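Local atomic coordinates of putative (Helicobacter pylori, PDB entry 4O8S), a protein that probably transfers nucleotides, as a nucleotidyltransferase-superfamily member of the AbiEii toxin family of type IV toxin-antitoxin systems. Residues Asp47-Lys52 with Glu103-Asp108; Pro24-Gly29 with Gly120-Lys125. One frame throughout, in Å; residues are numbered along the deposited sequence.

Contact 1: Asp47-Lys52 with Glu103-Asp108; sequences DFDCHK and EISYRD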
loop_
_atom_site.group_PDB
_atom_site.type_symbol
_atom_site.label_atom_id
_atom_site.label_comp_id
_atom_site.label_asym_id
_atom_site.label_seq_id
_atom_site.Cartn_x
_atom_site.Cartn_y
_atom_site.Cartn_z
ATOM N N ASP A 47 0.016 -6.282 -4.687
ATOM C CA ASP A 47 -1.063 -6.914 -3.937
ATOM C C ASP A 47 -2.413 -6.476 -4.515
ATOM O O ASP A 47 -2.668 -5.270 -4.685
ATOM C CB ASP A 47 -0.964 -6.524 -2.453
ATOM C CG ASP A 47 -1.601 -7.552 -1.525
ATOM O OD1 ASP A 47 -1.941 -8.680 -1.980
ATOM O OD2 ASP A 47 -1.738 -7.253 -0.318
ATOM N N PHE A 48 -3.273 -7.451 -4.809
ATOM C CA PHE A 48 -4.567 -7.171 -5.435
ATOM C C PHE A 48 -5.723 -7.781 -4.673
ATOM O O PHE A 48 -5.546 -8.759 -3.914
ATOM C CB PHE A 48 -4.617 -7.757 -6.843
ATOM C CG PHE A 48 -3.604 -7.195 -7.789
ATOM C CD1 PHE A 48 -2.348 -7.774 -7.895
ATOM C CD2 PHE A 48 -3.925 -6.124 -8.623
ATOM C CE1 PHE A 48 -1.396 -7.272 -8.818
ATOM C CE2 PHE A 48 -2.996 -5.619 -9.532
ATOM C CZ PHE A 48 -1.725 -6.191 -9.626
ATOM N N ASP A 49 -6.906 -7.206 -4.869
ATOM C CA ASP A 49 -8.168 -7.886 -4.556
ATOM C C ASP A 49 -8.804 -8.187 -5.898
ATOM O O ASP A 49 -8.591 -7.448 -6.860
ATOM C CB ASP A 49 -9.136 -6.990 -3.784
ATOM C CG ASP A 49 -8.771 -6.843 -2.333
ATOM O OD1 ASP A 49 -8.161 -7.781 -1.753
ATOM O OD2 ASP A 49 -9.095 -5.773 -1.767
ATOM N N CYS A 50 -9.573 -9.269 -5.965
ATOM C CA CYS A 50 -10.320 -9.604 -7.164
ATOM C C CYS A 50 -11.488 -10.493 -6.763
ATOM O O CYS A 50 -11.329 -11.368 -5.913
ATOM C CB CYS A 50 -9.426 -10.355 -8.143
ATOM S SG CYS A 50 -10.010 -10.295 -9.862
ATOM N N HIS A 51 -12.656 -10.293 -7.365
ATOM C CA HIS A 51 -13.824 -11.088 -6.972
ATOM C C HIS A 51 -13.910 -12.444 -7.689
ATOM O O HIS A 51 -14.668 -13.323 -7.264
ATOM C CB HIS A 51 -15.123 -10.306 -7.172
ATOM C CG HIS A 51 -15.549 -10.212 -8.602
ATOM N ND1 HIS A 51 -15.114 -9.212 -9.445
ATOM C CD2 HIS A 51 -16.361 -11.004 -9.344
ATOM C CE1 HIS A 51 -15.650 -9.386 -10.643
ATOM N NE2 HIS A 51 -16.406 -10.468 -10.608
ATOM N N LYS A 52 -13.151 -12.616 -8.771
ATOM C CA LYS A 52 -13.095 -13.921 -9.434
ATOM C C LYS A 52 -11.725 -14.220 -10.042
ATOM O O LYS A 52 -10.869 -13.331 -10.164
ATOM C CB LYS A 52 -14.164 -14.020 -10.526
ATOM C CG LYS A 52 -13.812 -13.234 -11.791
ATOM C CD LYS A 52 -15.020 -13.115 -12.718
ATOM C CE LYS A 52 -14.738 -12.144 -13.861
ATOM N NZ LYS A 52 -15.974 -11.754 -14.614
ATOM N N GLU A 103 0.587 -10.994 -5.171
ATOM C CA GLU A 103 -0.419 -11.671 -4.368
ATOM C C GLU A 103 -1.828 -11.203 -4.677
ATOM O O GLU A 103 -2.069 -10.012 -4.940
ATOM C CB GLU A 103 -0.140 -11.461 -2.888
ATOM C CG GLU A 103 1.079 -12.205 -2.370
ATOM C CD GLU A 103 0.917 -12.559 -0.902
ATOM O OE1 GLU A 103 -0.248 -12.796 -0.471
ATOM O OE2 GLU A 103 1.944 -12.588 -0.185
ATOM N N ILE A 104 -2.772 -12.136 -4.622
ATOM C CA ILE A 104 -4.167 -11.805 -4.837
ATOM C C ILE A 104 -5.009 -12.392 -3.714
ATOM O O ILE A 104 -4.796 -13.548 -3.296
ATOM C CB ILE A 104 -4.681 -12.372 -6.174
ATOM C CG1 ILE A 104 -3.628 -12.198 -7.272
ATOM C CG2 ILE A 104 -6.017 -11.729 -6.566
ATOM C CD1 ILE A 104 -4.025 -12.828 -8.604
ATOM N N SER A 105 -5.971 -11.608 -3.233
ATOM C CA SER A 105 -7.000 -12.107 -2.329
ATOM C C SER A 105 -8.353 -12.098 -3.053
ATOM O O SER A 105 -8.727 -11.077 -3.637
ATOM C CB SER A 105 -7.065 -11.251 -1.058
ATOM O OG SER A 105 -8.266 -11.538 -0.342
ATOM N N TYR A 106 -9.070 -13.232 -3.036
ATOM C CA TYR A 106 -10.395 -13.346 -3.671
ATOM C C TYR A 106 -11.531 -13.132 -2.648
ATOM O O TYR A 106 -11.321 -13.353 -1.457
ATOM C CB TYR A 106 -10.517 -14.694 -4.416
ATOM C CG TYR A 106 -9.420 -14.887 -5.452
ATOM C CD1 TYR A 106 -9.500 -14.266 -6.693
ATOM C CD2 TYR A 106 -8.296 -15.657 -5.180
ATOM C CE1 TYR A 106 -8.503 -14.397 -7.636
ATOM C CE2 TYR A 106 -7.279 -15.800 -6.130
ATOM C CZ TYR A 106 -7.396 -15.159 -7.353
ATOM O OH TYR A 106 -6.416 -15.279 -8.318
ATOM N N ARG A 107 -12.701 -12.665 -3.095
ATOM C CA ARG A 107 -13.832 -12.287 -2.205
ATOM C C ARG A 107 -13.474 -11.358 -1.020
ATOM O O ARG A 107 -14.184 -11.289 -0.011
ATOM C CB ARG A 107 -14.614 -13.517 -1.712
ATOM C CG ARG A 107 -16.087 -13.248 -1.349
ATOM C CD ARG A 107 -16.959 -13.071 -2.588
ATOM N NE ARG A 107 -17.288 -11.674 -2.867
ATOM C CZ ARG A 107 -18.009 -11.277 -3.913
ATOM N NH1 ARG A 107 -18.466 -12.172 -4.777
ATOM N NH2 ARG A 107 -18.269 -9.989 -4.100
ATOM N N ASP A 108 -12.353 -10.661 -1.155
ATOM C CA ASP A 108 -12.016 -9.536 -0.307
ATOM C C ASP A 108 -12.692 -8.384 -1.031
ATOM O O ASP A 108 -13.038 -7.355 -0.446
ATOM C CB ASP A 108 -10.499 -9.339 -0.353
ATOM C CG ASP A 108 -9.917 -8.836 0.957
ATOM O OD1 ASP A 108 -10.503 -7.914 1.570
ATOM O OD2 ASP A 108 -8.857 -9.365 1.364
HETATM O O HOH W 1 -8.897 -5.312 0.670
#
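Asp-47 to Cys-50 and Glu-103 to Tyr-106 pair as parallel neighbours in the mixed sheet, their short strand axes 4.7 Å apart at closest approach. The bonds zigzag as parallel pairing demands: Phe-48 N gives to Glu-103 O (2.8 Å), Ser-105 N to Phe-48 O (3.0 Å) and Cys-50 N to Ser-105 O (3.1 Å), with a weak last rung from Arg-107 N to Cys-50 O. On one face, Ile-104 CG2 touches Cys-50 CB and lies over one face of the Tyr-106 ring, off toward the rim, while the carbonyl of Lys-52 meets the edge of that ring. The other face is acidic. Asp-47 swings CG away from its own N (chi1 -155°), which brings OD1 to 3.4 Å from Glu-103 CB; the Glu-103 carboxylate turns instead to Arg-84. Asp-49 OD1 and Asp-108 OD2 come within 3.6 Å, and Asp-49 also forms salt bridges with Lys-28 and Arg-128. Ser-105 OG donates to the anti lone pair of Asp-108 OD2 (2.8 Å). Asp-47 and Glu-103, abreast on parallel strands, probably correspond to two of the carboxylates of the nucleotidyltransferase active site; Asp-49 lies beyond them.

Contact 2: Pro24-Gly29 with Gly120-Lys125; sequences PMVLKG and GMRIAK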
loop_
_atom_site.group_PDB
_atom_site.type_symbol
_atom_site.label_atom_id
_atom_site.label_comp_id
_atom_site.label_asym_id
_atom_site.label_seq_id
_atom_site.Cartn_x
_atom_site.Cartn_y
_atom_site.Cartn_z
ATOM N N PRO A 24 -11.133 -7.523 -13.333
ATOM C CA PRO A 24 -11.651 -6.923 -12.095
ATOM C C PRO A 24 -10.587 -6.772 -10.997
ATOM O O PRO A 24 -10.945 -6.427 -9.869
ATOM C CB PRO A 24 -12.725 -7.928 -11.636
ATOM C CG PRO A 24 -12.908 -8.903 -12.801
ATOM C CD PRO A 24 -11.586 -8.920 -13.486
HETATM N N MSE A 25 -9.322 -7.037 -11.318
HETATM C CA MSE A 25 -8.214 -6.898 -10.361
HETATM C C MSE A 25 -8.073 -5.459 -9.838
HETATM O O MSE A 25 -8.046 -4.520 -10.624
HETATM C CB MSE A 25 -6.902 -7.294 -11.037
HETATM C CG MSE A 25 -6.861 -8.737 -11.464
HETATM SE SE MSE A 25 -6.168 -9.874 -9.986
HETATM C CE MSE A 25 -4.270 -9.682 -10.287
ATOM N N VAL A 26 -7.955 -5.301 -8.521
ATOM C CA VAL A 26 -7.776 -3.991 -7.899
ATOM C C VAL A 26 -6.488 -3.986 -7.079
ATOM O O VAL A 26 -6.361 -4.768 -6.109
ATOM C CB VAL A 26 -8.935 -3.678 -6.937
ATOM C CG1 VAL A 26 -8.799 -2.232 -6.365
ATOM C CG2 VAL A 26 -10.286 -3.902 -7.634
ATOM N N LEU A 27 -5.537 -3.131 -7.462
ATOM C CA LEU A 27 -4.280 -2.961 -6.714
ATOM C C LEU A 27 -4.562 -2.282 -5.386
ATOM O O LEU A 27 -5.307 -1.295 -5.330
ATOM C CB LEU A 27 -3.290 -2.115 -7.511
ATOM C CG LEU A 27 -1.832 -1.953 -7.048
ATOM C CD1 LEU A 27 -1.050 -3.257 -7.246
ATOM C CD2 LEU A 27 -1.158 -0.786 -7.805
ATOM N N LYS A 28 -3.981 -2.810 -4.308
ATOM C CA LYS A 28 -4.169 -2.229 -2.998
ATOM C C LYS A 28 -2.828 -2.082 -2.293
ATOM O O LYS A 28 -1.770 -2.232 -2.902
ATOM C CB LYS A 28 -5.109 -3.092 -2.150
ATOM C CG LYS A 28 -4.595 -4.525 -1.978
ATOM C CD LYS A 28 -5.521 -5.349 -1.074
ATOM C CE LYS A 28 -4.991 -6.796 -0.969
ATOM N NZ LYS A 28 -5.861 -7.625 -0.093
ATOM N N GLY A 29 -2.897 -1.758 -1.010
ATOM C CA GLY A 29 -1.733 -1.679 -0.158
ATOM C C GLY A 29 -0.659 -0.707 -0.578
ATOM O O GLY A 29 -0.930 0.360 -1.176
ATOM N N GLY A 120 -4.703 4.852 -15.790
ATOM C CA GLY A 120 -5.023 3.612 -16.462
ATOM C C GLY A 120 -4.908 2.399 -15.553
ATOM O O GLY A 120 -4.889 1.273 -16.042
HETATM N N MSE A 121 -4.852 2.615 -14.240
HETATM C CA MSE A 121 -4.704 1.492 -13.311
HETATM C C MSE A 121 -5.832 1.445 -12.301
HETATM O O MSE A 121 -6.152 2.470 -11.687
HETATM C CB MSE A 121 -3.378 1.617 -12.561
HETATM C CG MSE A 121 -2.173 1.597 -13.465
HETATM SE SE MSE A 121 -0.493 1.841 -12.408
HETATM C CE MSE A 121 -0.594 3.785 -12.137
ATOM N N ARG A 122 -6.426 0.264 -12.127
ATOM C CA ARG A 122 -7.473 0.055 -11.125
ATOM C C ARG A 122 -6.840 -0.081 -9.736
ATOM O O ARG A 122 -6.011 -0.980 -9.491
ATOM C CB ARG A 122 -8.281 -1.204 -11.457
ATOM C CG ARG A 122 -9.093 -1.103 -12.763
ATOM C CD ARG A 122 -9.666 -2.471 -13.187
ATOM N NE ARG A 122 -10.272 -3.217 -12.079
ATOM C CZ ARG A 122 -11.509 -3.019 -11.629
ATOM N NH1 ARG A 122 -12.280 -2.087 -12.181
ATOM N NH2 ARG A 122 -11.985 -3.749 -10.624
ATOM N N ILE A 123 -7.209 0.816 -8.829
ATOM C CA ILE A 123 -6.526 0.926 -7.547
ATOM C C ILE A 123 -7.569 1.155 -6.461
ATOM O O ILE A 123 -8.606 1.791 -6.712
ATOM C CB ILE A 123 -5.509 2.105 -7.577
ATOM C CG1 ILE A 123 -4.430 1.856 -8.635
ATOM C CG2 ILE A 123 -4.821 2.297 -6.245
ATOM C CD1 ILE A 123 -3.213 2.805 -8.503
ATOM N N ALA A 124 -7.305 0.641 -5.258
ATOM C CA ALA A 124 -8.224 0.792 -4.126
ATOM C C ALA A 124 -8.315 2.261 -3.718
ATOM O O ALA A 124 -7.333 3.014 -3.870
ATOM C CB ALA A 124 -7.730 -0.026 -2.933
ATOM N N LYS A 125 -9.453 2.662 -3.158
ATOM C CA LYS A 125 -9.583 4.026 -2.638
ATOM C C LYS A 125 -8.747 4.220 -1.382
ATOM O O LYS A 125 -8.478 3.264 -0.639
ATOM C CB LYS A 125 -11.046 4.374 -2.334
ATOM C CG LYS A 125 -11.953 4.364 -3.557
ATOM C CD LYS A 125 -13.400 4.615 -3.147
ATOM C CE LYS A 125 -14.280 4.884 -4.373
ATOM N NZ LYS A 125 -15.706 5.149 -3.990
HETATM O O HOH W 2 -5.422 -3.346 -10.864
#
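The guanidinium of Arg-122 presents its edge to two successive backbone carbonyls: NH2 donates to Pro-24 O and NE to Met-25 O, each at 3.0 Å. Both donors stand well above the carbonyl planes, 62° out for Pro-24, so neither bond follows a lone pair. A bend at chi3 (45°) folds the guanidinium back toward the carbonyls of Pro-24 and Met-25, and Val-26 CG2 approaches NH2 obliquely at 3.4 Å. NH1 is held from outside by a salt bridge to Glu-112; three bonded nitrogens thus fix the plane's rotation. A water donates to both Met-25 O and Arg-122 O, linking the two backbones next to the Leu-27 N to Arg-122 O bond. That bond and Ala-124 N to Leu-27 O (2.8 Å, the donor lying almost in line with the C=O bond) make the single bridge of Leu-27 with Ile-123. Leu-27 and Ile-123 run abreast in the same direction, CD2 and CD1 4.2 Å apart, whereas Val-26 CG1 packs on the peptide between Ile-123 and Ala-124. Helix 29-36 receives Leu-27 and Ile-123 on Ala-32, helix 4-19 meets Leu-27 through Val-17, and strand 46-50 flanks 26-27 on its far edge.

Strand 26-27 joins the two contacts: it lies between strand 46-50 of contact 1, with which it pairs antiparallel, and strand 121-124 of contact 2, and is bonded to both. The centres of the contacts lie 10 Å apart, and two probable backbone hydrogen bonds of 2.8 Å each, Val-26 N with Asp-49 O and Lys-28 N with Asp-47 O, knit them together. Farther along, Pro-24 CB packs 3.4 Å from His-51 CE1. Lys-28 spans the two: its backbone belongs to contact 2, yet its NZ forms a salt bridge with Asp-49 OD1. The Asp-47 and Glu-103 end of contact 1 is probably, as in relatives, part of the site of nucleotide chemistry.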